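Local structure of bifunctional endo-1,4-beta-xylanase A (Neocallimastix patriciarum, 2VG9) at residues Y96-N101 with N190-A195; V107-Y112 with G152-K157. The protein catalyses the endo-hydrolysis of 1,4-beta-linked xylose chains in xylan, as a family 11 glycoside hydrolase with a beta jelly roll fold. All coordinates share one frame; numbering follows the deposited sequence.

Contact 1: residues Y96-N101 with N190-A195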
ATOM      1  N   TYR A  96      -2.661  -1.085   0.222  1.00  8.40           N
ATOM      2  CA  TYR A  96      -1.679  -1.681  -0.670  1.00  9.12           C
ATOM      3  C   TYR A  96      -1.820  -3.208  -0.784  1.00  9.14           C
ATOM      4  O   TYR A  96      -2.219  -3.854   0.167  1.00  8.22           O
ATOM      5  CB  TYR A  96      -0.289  -1.352  -0.134  1.00  8.47           C
ATOM      6  CG  TYR A  96       0.845  -2.012  -0.877  1.00  9.14           C
ATOM      7  CD1 TYR A  96       1.455  -1.379  -1.973  1.00  9.36           C
ATOM      8  CD2 TYR A  96       1.330  -3.246  -0.478  1.00 11.57           C
ATOM      9  CE1 TYR A  96       2.511  -1.974  -2.645  1.00 11.09           C
ATOM     10  CE2 TYR A  96       2.387  -3.874  -1.162  1.00 11.25           C
ATOM     11  CZ  TYR A  96       2.969  -3.240  -2.240  1.00 11.86           C
ATOM     12  OH  TYR A  96       4.028  -3.858  -2.906  1.00 11.11           O
ATOM     13  N   GLY A  97      -1.487  -3.767  -1.946  1.00  8.09           N
ATOM     14  CA  GLY A  97      -1.453  -5.216  -2.069  1.00  8.94           C
ATOM     15  C   GLY A  97      -1.175  -5.623  -3.501  1.00  9.20           C
ATOM     16  O   GLY A  97      -0.770  -4.779  -4.325  1.00  8.60           O
ATOM     17  N   TRP A  98      -1.356  -6.920  -3.783  1.00  9.94           N
ATOM     18  CA  TRP A  98      -1.203  -7.453  -5.163  1.00 10.32           C
ATOM     19  C   TRP A  98      -2.385  -8.301  -5.605  1.00 11.06           C
ATOM     20  O   TRP A  98      -3.077  -8.905  -4.761  1.00 11.21           O
ATOM     21  CB  TRP A  98       0.078  -8.303  -5.275  1.00 10.86           C
ATOM     22  CG  TRP A  98       1.374  -7.538  -5.056  1.00 10.87           C
ATOM     23  CD1 TRP A  98       1.860  -7.067  -3.869  1.00 10.88           C
ATOM     24  CD2 TRP A  98       2.343  -7.197  -6.051  1.00  9.85           C
ATOM     25  NE1 TRP A  98       3.065  -6.451  -4.067  1.00 11.55           N
ATOM     26  CE2 TRP A  98       3.382  -6.503  -5.398  1.00 11.86           C
ATOM     27  CE3 TRP A  98       2.435  -7.408  -7.431  1.00  8.57           C
ATOM     28  CZ2 TRP A  98       4.512  -6.005  -6.086  1.00 11.22           C
ATOM     29  CZ3 TRP A  98       3.521  -6.921  -8.104  1.00 12.31           C
ATOM     30  CH2 TRP A  98       4.566  -6.223  -7.426  1.00 11.59           C
ATOM     31  N   PHE A  99      -2.626  -8.354  -6.924  1.00 12.40           N
ATOM     32  CA  PHE A  99      -3.436  -9.428  -7.527  1.00 12.73           C
ATOM     33  C   PHE A  99      -2.454 -10.382  -8.216  1.00 14.06           C
ATOM     34  O   PHE A  99      -1.729  -9.992  -9.152  1.00 13.15           O
ATOM     35  CB  PHE A  99      -4.481  -8.943  -8.562  1.00 12.53           C
ATOM     36  CG  PHE A  99      -5.384  -7.821  -8.084  1.00 12.51           C
ATOM     37  CD1 PHE A  99      -5.797  -7.729  -6.737  1.00 10.38           C
ATOM     38  CD2 PHE A  99      -5.841  -6.852  -8.994  1.00 12.28           C
ATOM     39  CE1 PHE A  99      -6.636  -6.686  -6.310  1.00 13.11           C
ATOM     40  CE2 PHE A  99      -6.683  -5.822  -8.567  1.00 12.46           C
ATOM     41  CZ  PHE A  99      -7.081  -5.739  -7.207  1.00 10.57           C
ATOM     42  N   GLN A 100      -2.414 -11.612  -7.718  1.00 14.91           N
ATOM     43  CA  GLN A 100      -1.496 -12.635  -8.192  1.00 16.97           C
ATOM     44  C   GLN A 100      -2.101 -13.247  -9.454  1.00 17.96           C
ATOM     45  O   GLN A 100      -3.308 -13.530  -9.507  1.00 18.18           O
ATOM     46  CB  GLN A 100      -1.306 -13.708  -7.113  1.00 17.49           C
ATOM     47  CG  GLN A 100      -0.377 -14.917  -7.489  1.00 19.37           C
ATOM     48  CD  GLN A 100       1.079 -14.524  -7.783  1.00 21.32           C
ATOM     49  OE1 GLN A 100       1.432 -14.211  -8.917  1.00 24.45           O
ATOM     50  NE2 GLN A 100       1.932 -14.596  -6.769  1.00 24.42           N
ATOM     51  N   ASN A 101      -1.274 -13.430 -10.467  1.00 19.22           N
ATOM     52  CA  ASN A 101      -1.723 -14.058 -11.703  1.00 21.19           C
ATOM     53  C   ASN A 101      -1.081 -15.432 -11.958  1.00 22.87           C
ATOM     54  O   ASN A 101      -1.230 -15.981 -13.045  1.00 23.47           O
ATOM     55  CB  ASN A 101      -1.483 -13.119 -12.895  1.00 20.42           C
ATOM     56  CG  ASN A 101      -0.028 -13.020 -13.275  1.00 20.33           C
ATOM     57  OD1 ASN A 101       0.856 -13.270 -12.461  1.00 19.12           O
ATOM     58  ND2 ASN A 101       0.234 -12.660 -14.536  1.00 18.88           N
ATOM     59  N   ASN A 190      -5.853 -13.055  -8.448  1.00 12.44           N
ATOM     60  CA  ASN A 190      -6.258 -13.558  -7.117  1.00 12.83           C
ATOM     61  C   ASN A 190      -5.728 -12.626  -6.019  1.00 11.72           C
ATOM     62  O   ASN A 190      -4.599 -12.160  -6.095  1.00 11.47           O
ATOM     63  CB  ASN A 190      -5.723 -14.968  -6.887  1.00 11.24           C
ATOM     64  CG  ASN A 190      -6.363 -16.016  -7.806  1.00 14.61           C
ATOM     65  OD1 ASN A 190      -7.541 -15.930  -8.160  1.00 13.96           O
ATOM     66  ND2 ASN A 190      -5.577 -17.036  -8.164  1.00 13.50           N
ATOM     67  N   LEU A 191      -6.529 -12.374  -4.993  1.00 11.35           N
ATOM     68  CA  LEU A 191      -6.119 -11.408  -3.976  1.00 11.04           C
ATOM     69  C   LEU A 191      -4.971 -11.920  -3.078  1.00 11.78           C
ATOM     70  O   LEU A 191      -5.130 -12.881  -2.338  1.00 13.49           O
ATOM     71  CB  LEU A 191      -7.327 -10.956  -3.157  1.00 10.13           C
ATOM     72  CG  LEU A 191      -7.076  -9.842  -2.127  1.00  9.22           C
ATOM     73  CD1 LEU A 191      -6.496  -8.519  -2.800  1.00  3.05           C
ATOM     74  CD2 LEU A 191      -8.414  -9.604  -1.424  1.00  5.92           C
ATOM     75  N   TYR A 192      -3.820 -11.263  -3.148  1.00 12.01           N
ATOM     76  CA  TYR A 192      -2.677 -11.598  -2.335  1.00 12.50           C
ATOM     77  C   TYR A 192      -2.811 -11.104  -0.886  1.00 11.80           C
ATOM     78  O   TYR A 192      -2.617 -11.871   0.040  1.00 11.54           O
ATOM     79  CB  TYR A 192      -1.419 -11.025  -3.006  1.00 13.51           C
ATOM     80  CG  TYR A 192      -0.113 -11.229  -2.262  1.00 15.65           C
ATOM     81  CD1 TYR A 192       0.435 -12.509  -2.138  1.00 21.66           C
ATOM     82  CD2 TYR A 192       0.592 -10.151  -1.712  1.00 12.75           C
ATOM     83  CE1 TYR A 192       1.638 -12.732  -1.476  1.00 20.71           C
ATOM     84  CE2 TYR A 192       1.828 -10.361  -1.036  1.00 18.59           C
ATOM     85  CZ  TYR A 192       2.337 -11.666  -0.932  1.00 19.44           C
ATOM     86  OH  TYR A 192       3.529 -11.959  -0.283  1.00 21.04           O
ATOM     87  N   GLU A 193      -3.097  -9.810  -0.701  1.00 11.70           N
ATOM     88  CA  GLU A 193      -3.199  -9.177   0.629  1.00 10.22           C
ATOM     89  C   GLU A 193      -3.891  -7.826   0.500  1.00  9.78           C
ATOM     90  O   GLU A 193      -4.048  -7.293  -0.610  1.00  8.96           O
ATOM     91  CB  GLU A 193      -1.809  -8.894   1.197  1.00 10.32           C
ATOM     92  CG  GLU A 193      -1.129  -7.728   0.431  1.00 10.84           C
ATOM     93  CD  GLU A 193       0.313  -7.493   0.834  1.00 11.05           C
ATOM     94  OE1 GLU A 193       0.648  -7.675   2.022  1.00 11.36           O
ATOM     95  OE2 GLU A 193       1.112  -7.135  -0.048  1.00 12.71           O
ATOM     96  N   VAL A 194      -4.297  -7.279   1.648  1.00  9.63           N
ATOM     97  CA  VAL A 194      -4.841  -5.935   1.747  1.00  9.04           C
ATOM     98  C   VAL A 194      -4.139  -5.340   2.953  1.00  9.66           C
ATOM     99  O   VAL A 194      -4.287  -5.818   4.100  1.00  8.30           O
ATOM    100  CB  VAL A 194      -6.391  -5.895   1.932  1.00 10.04           C
ATOM    101  CG1 VAL A 194      -6.892  -4.450   2.131  1.00  8.65           C
ATOM    102  CG2 VAL A 194      -7.131  -6.535   0.718  1.00  9.47           C
ATOM    103  N   ALA A 195      -3.350  -4.304   2.688  1.00  8.50           N
ATOM    104  CA  ALA A 195      -2.496  -3.751   3.708  1.00  8.77           C
ATOM    105  C   ALA A 195      -2.631  -2.259   3.754  1.00  8.40           C
ATOM    106  O   ALA A 195      -3.028  -1.651   2.770  1.00  9.37           O
ATOM    107  CB  ALA A 195      -1.005  -4.152   3.440  1.00  6.96           C
TER

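Contact 2: residues V107-Y112 with G152-K157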
ATOM      1  N   VAL A 107      -4.391 -12.654 -17.638  1.00 25.97           N
ATOM      2  CA  VAL A 107      -4.555 -11.750 -16.497  1.00 23.67           C
ATOM      3  C   VAL A 107      -3.190 -11.179 -16.107  1.00 21.90           C
ATOM      4  O   VAL A 107      -2.243 -11.924 -15.931  1.00 22.09           O
ATOM      5  CB  VAL A 107      -5.096 -12.504 -15.247  1.00 24.09           C
ATOM      6  CG1 VAL A 107      -5.313 -11.534 -14.070  1.00 22.83           C
ATOM      7  CG2 VAL A 107      -6.359 -13.303 -15.564  1.00 24.60           C
ATOM      8  N   PRO A 108      -3.091  -9.853 -15.905  1.00 20.44           N
ATOM      9  CA  PRO A 108      -1.795  -9.323 -15.463  1.00 19.47           C
ATOM     10  C   PRO A 108      -1.524  -9.464 -13.950  1.00 18.57           C
ATOM     11  O   PRO A 108      -2.458  -9.603 -13.135  1.00 18.15           O
ATOM     12  CB  PRO A 108      -1.864  -7.845 -15.877  1.00 19.18           C
ATOM     13  CG  PRO A 108      -3.324  -7.515 -15.817  1.00 19.98           C
ATOM     14  CD  PRO A 108      -4.098  -8.792 -16.052  1.00 20.46           C
ATOM     15  N   LEU A 109      -0.244  -9.424 -13.599  1.00 17.10           N
ATOM     16  CA  LEU A 109       0.198  -9.333 -12.220  1.00 16.98           C
ATOM     17  C   LEU A 109       0.004  -7.871 -11.838  1.00 16.32           C
ATOM     18  O   LEU A 109       0.425  -6.990 -12.589  1.00 16.59           O
ATOM     19  CB  LEU A 109       1.684  -9.697 -12.156  1.00 17.31           C
ATOM     20  CG  LEU A 109       2.489 -10.159 -10.924  1.00 18.29           C
ATOM     21  CD1 LEU A 109       3.740  -9.347 -10.697  1.00 19.64           C
ATOM     22  CD2 LEU A 109       1.712 -10.400  -9.621  1.00 19.25           C
ATOM     23  N   VAL A 110      -0.642  -7.595 -10.701  1.00 14.86           N
ATOM     24  CA  VAL A 110      -1.001  -6.197 -10.353  1.00 13.90           C
ATOM     25  C   VAL A 110      -0.512  -5.871  -8.951  1.00 13.07           C
ATOM     26  O   VAL A 110      -0.713  -6.666  -8.039  1.00 12.51           O
ATOM     27  CB  VAL A 110      -2.541  -5.969 -10.431  1.00 13.49           C
ATOM     28  CG1 VAL A 110      -2.960  -4.626  -9.818  1.00 13.20           C
ATOM     29  CG2 VAL A 110      -3.031  -6.106 -11.868  1.00 14.55           C
ATOM     30  N   GLU A 111       0.145  -4.712  -8.801  1.00 12.15           N
ATOM     31  CA  GLU A 111       0.398  -4.079  -7.498  1.00 11.76           C
ATOM     32  C   GLU A 111      -0.567  -2.887  -7.451  1.00 11.13           C
ATOM     33  O   GLU A 111      -0.617  -2.086  -8.388  1.00 11.74           O
ATOM     34  CB  GLU A 111       1.847  -3.604  -7.428  1.00 12.30           C
ATOM     35  CG  GLU A 111       2.299  -2.952  -6.125  1.00 12.09           C
ATOM     36  CD  GLU A 111       3.776  -2.581  -6.192  1.00 13.39           C
ATOM     37  OE1 GLU A 111       4.499  -2.800  -5.201  1.00 16.52           O
ATOM     38  OE2 GLU A 111       4.226  -2.083  -7.257  1.00 14.39           O
ATOM     39  N   TYR A 112      -1.374  -2.791  -6.400  1.00  9.41           N
ATOM     40  CA  TYR A 112      -2.434  -1.777  -6.346  1.00  9.33           C
ATOM     41  C   TYR A 112      -2.241  -0.846  -5.124  1.00  9.04           C
ATOM     42  O   TYR A 112      -1.633  -1.237  -4.106  1.00  7.78           O
ATOM     43  CB  TYR A 112      -3.828  -2.441  -6.357  1.00  7.97           C
ATOM     44  CG  TYR A 112      -4.200  -3.153  -5.058  1.00  8.21           C
ATOM     45  CD1 TYR A 112      -4.630  -2.408  -3.939  1.00  8.15           C
ATOM     46  CD2 TYR A 112      -4.120  -4.555  -4.939  1.00  6.87           C
ATOM     47  CE1 TYR A 112      -4.972  -3.019  -2.731  1.00  7.08           C
ATOM     48  CE2 TYR A 112      -4.503  -5.221  -3.702  1.00  6.93           C
ATOM     49  CZ  TYR A 112      -4.916  -4.417  -2.612  1.00  9.32           C
ATOM     50  OH  TYR A 112      -5.293  -4.944  -1.399  1.00  6.34           O
ATOM     51  N   GLY A 152      12.455 -11.502  -9.451  1.00 36.98           N
ATOM     52  CA  GLY A 152      13.201 -10.363  -9.990  1.00 37.67           C
ATOM     53  C   GLY A 152      12.478  -9.551 -11.047  1.00 37.55           C
ATOM     54  O   GLY A 152      11.464  -9.987 -11.595  1.00 38.89           O
ATOM     55  N   SER A 153      13.002  -8.361 -11.323  1.00 36.87           N
ATOM     56  CA  SER A 153      12.461  -7.483 -12.359  1.00 36.37           C
ATOM     57  C   SER A 153      11.505  -8.186 -13.338  1.00 35.49           C
ATOM     58  O   SER A 153      11.858  -9.196 -13.967  1.00 35.34           O
ATOM     59  CB  SER A 153      13.611  -6.788 -13.113  1.00 36.91           C
ATOM     60  OG  SER A 153      13.178  -5.675 -13.898  1.00 39.09           O
ATOM     61  N   GLU A 154      10.276  -7.674 -13.424  1.00 33.94           N
ATOM     62  CA  GLU A 154       9.409  -7.929 -14.590  1.00 32.40           C
ATOM     63  C   GLU A 154       8.584  -6.691 -14.914  1.00 30.80           C
ATOM     64  O   GLU A 154       8.603  -5.716 -14.172  1.00 31.11           O
ATOM     65  CB  GLU A 154       8.532  -9.188 -14.449  1.00 32.68           C
ATOM     66  CG  GLU A 154       7.616  -9.250 -13.225  1.00 32.19           C
ATOM     67  CD  GLU A 154       6.988 -10.629 -13.049  1.00 32.91           C
ATOM     68  OE1 GLU A 154       7.365 -11.318 -12.072  1.00 35.45           O
ATOM     69  OE2 GLU A 154       6.128 -11.022 -13.881  1.00 31.81           O
ATOM     70  N   THR A 155       7.928  -6.702 -16.060  1.00 28.94           N
ATOM     71  CA  THR A 155       7.031  -5.627 -16.405  1.00 27.74           C
ATOM     72  C   THR A 155       5.640  -6.081 -15.967  1.00 26.20           C
ATOM     73  O   THR A 155       5.187  -7.152 -16.372  1.00 26.39           O
ATOM     74  CB  THR A 155       7.141  -5.254 -17.905  1.00 28.43           C
ATOM     75  OG1 THR A 155       8.366  -4.523 -18.109  1.00 29.54           O
ATOM     76  CG2 THR A 155       5.970  -4.362 -18.347  1.00 29.37           C
ATOM     77  N   PHE A 156       5.004  -5.294 -15.087  1.00 23.92           N
ATOM     78  CA  PHE A 156       3.683  -5.622 -14.548  1.00 20.99           C
ATOM     79  C   PHE A 156       2.801  -4.368 -14.528  1.00 20.05           C
ATOM     80  O   PHE A 156       3.209  -3.293 -14.982  1.00 19.84           O
ATOM     81  CB  PHE A 156       3.794  -6.295 -13.147  1.00 20.47           C
ATOM     82  CG  PHE A 156       4.491  -5.449 -12.097  1.00 19.95           C
ATOM     83  CD1 PHE A 156       3.746  -4.686 -11.178  1.00 19.90           C
ATOM     84  CD2 PHE A 156       5.887  -5.420 -12.015  1.00 20.07           C
ATOM     85  CE1 PHE A 156       4.385  -3.898 -10.229  1.00 18.01           C
ATOM     86  CE2 PHE A 156       6.545  -4.637 -11.067  1.00 20.05           C
ATOM     87  CZ  PHE A 156       5.793  -3.870 -10.167  1.00 20.46           C
ATOM     88  N   LYS A 157       1.587  -4.509 -14.019  1.00 18.07           N
ATOM     89  CA  LYS A 157       0.663  -3.372 -13.924  1.00 16.55           C
ATOM     90  C   LYS A 157       0.536  -2.863 -12.491  1.00 14.91           C
ATOM     91  O   LYS A 157       0.561  -3.648 -11.527  1.00 13.97           O
ATOM     92  CB  LYS A 157      -0.729  -3.774 -14.418  1.00 16.99           C
ATOM     93  CG  LYS A 157      -0.779  -4.138 -15.909  1.00 17.88           C
ATOM     94  CD  LYS A 157      -0.654  -2.901 -16.752  1.00 19.93           C
ATOM     95  CE  LYS A 157      -0.976  -3.182 -18.200  1.00 21.47           C
ATOM     96  NZ  LYS A 157      -0.863  -1.919 -18.954  1.00 22.86           N
TER

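Contact 1: residues Y96-N101 with N190-A195
The indole of Trp-98 meets the 190-195 strand with its five-membered ring: Glu-193 OE2 lies at the ring edge, in plane and 3.9 Å from Trp-98 CD1, while the Tyr-192 ring stands perpendicular to the indole and meets it obliquely. Trp-98 and Tyr-192 run side by side from CB atoms 3.8 Å apart. On the other face of the sheet, the Phe-99 ring receives Leu-191 CD1 at its edge, 4.0 Å from Phe-99 CE1, and Phe-178 of helix 174-182 packs on both residues. Tyr-96 points to the same face as Trp-98, its CG anti to the backbone N (chi1 174°). This swings the ring along the strand, so that its OH accepts a bond from Trp-98 NE1 (3.0 Å, bent to 130° at the hydrogen) and also bonds Glu-111 OE1. Replacing Tyr-96 with a phenylalanine would probably leave Trp-98 NE1 and Glu-111 OE1 without the hydroxyl they share.

The antiparallel pairing falls into two parts. Tyr-96 and Ala-195 exchange two backbone bonds, as do Gln-100 and Asn-190. Tyr-192 N bonds Trp-98 O at 3.0 Å in the same register as Gln-100 and Asn-190; the register slips by one residue only beyond Gly-97 and Glu-193, before Tyr-96 pairs with Ala-195. Glu-193 CG closes on Gly-97 CA at 3.6 Å, and a CB on that glycine would come within 2.2 Å of Glu-193 O, a clash. The face with Phe-99, Leu-191 and Val-194 is apolar and packs against helix 174-182 and strand 73-86. The other carries hydroxyl, indole N-H and carboxylate groups side by side, consistent with the substrate-facing concave surface of family 11 xylanases.

Contact 2: residues V107-Y112 with G152-K157
Leu-109 and Phe-156 pack obliquely where strand 110-115 runs parallel to strand 153-163, the one parallel pairing in the otherwise antiparallel curved sheet of the beta jelly roll. The tight part lies on the side of these two residues. Leu-109 CD1 rests against Phe-156 CB at 3.9 Å, and Leu-109 O approaches the same CB at 3.5 Å. The phenyl ring reaches along to Glu-111, because its CG sits between the backbone N and the carbonyl carbon (chi1 59°). Glu-111 OE2 then lies in the ring plane at its edge, 3.5 Å from Phe-156 CE1, with carboxylate and ring planes 61° apart. Glu-111 does not depend on that edge for its polar partners, since its oxygens bond Tyr-96 OH and Gln-158 NE2. Trp-98 and His-144 add further rings around Phe-156, so this side is buried. At its outer end Glu-154 forms a looser, partly exposed fringe, with 4.2 Å between Glu-154 CD and Leu-109 CD1.

The more open side is made of aliphatic stems. Pro-108 CB touches Lys-157 CG at 3.9 Å, and the lysine chain, bent at chi2, leads its ammonium group away to a salt bridge with Asp-143. The axes of strands 110-112 and 153-157 lie 54° apart, and within these segments one parallel bridge forms, Val-110 with Lys-157; the pairing continues to Tyr-159. Two backbone bonds flank the bridge: Lys-157 N gives a nearly straight bond to Leu-109 O, and Glu-111 N donates to Lys-157 O at 3.0 Å. The same oxygen, Lys-157 O, also receives the CA-H of Val-110, with CA 3.2 Å away.

Overall arrangement
Strands 89-100 and 110-115 are consecutive neighbours in one sheet, so each contact pairs a different partner with this shared centre: contact 1 adds strand 190-200 and contact 2 adds strand 153-163. Contact 2 is nested within the chain loop that contact 1 closes. Contact 1 lies deeper, its centre about 10 Å from the chain centre against 15 Å, and is a mostly buried antiparallel pairing rich in backbone bonds. Contact 2, parallel and shorter, mixes a buried aromatic face with a partly exposed proline and lysine stem. Their centres are 11 Å apart, and Tyr-112 OH joins them by a probable 2.8 Å hydrogen bond to Glu-193 O.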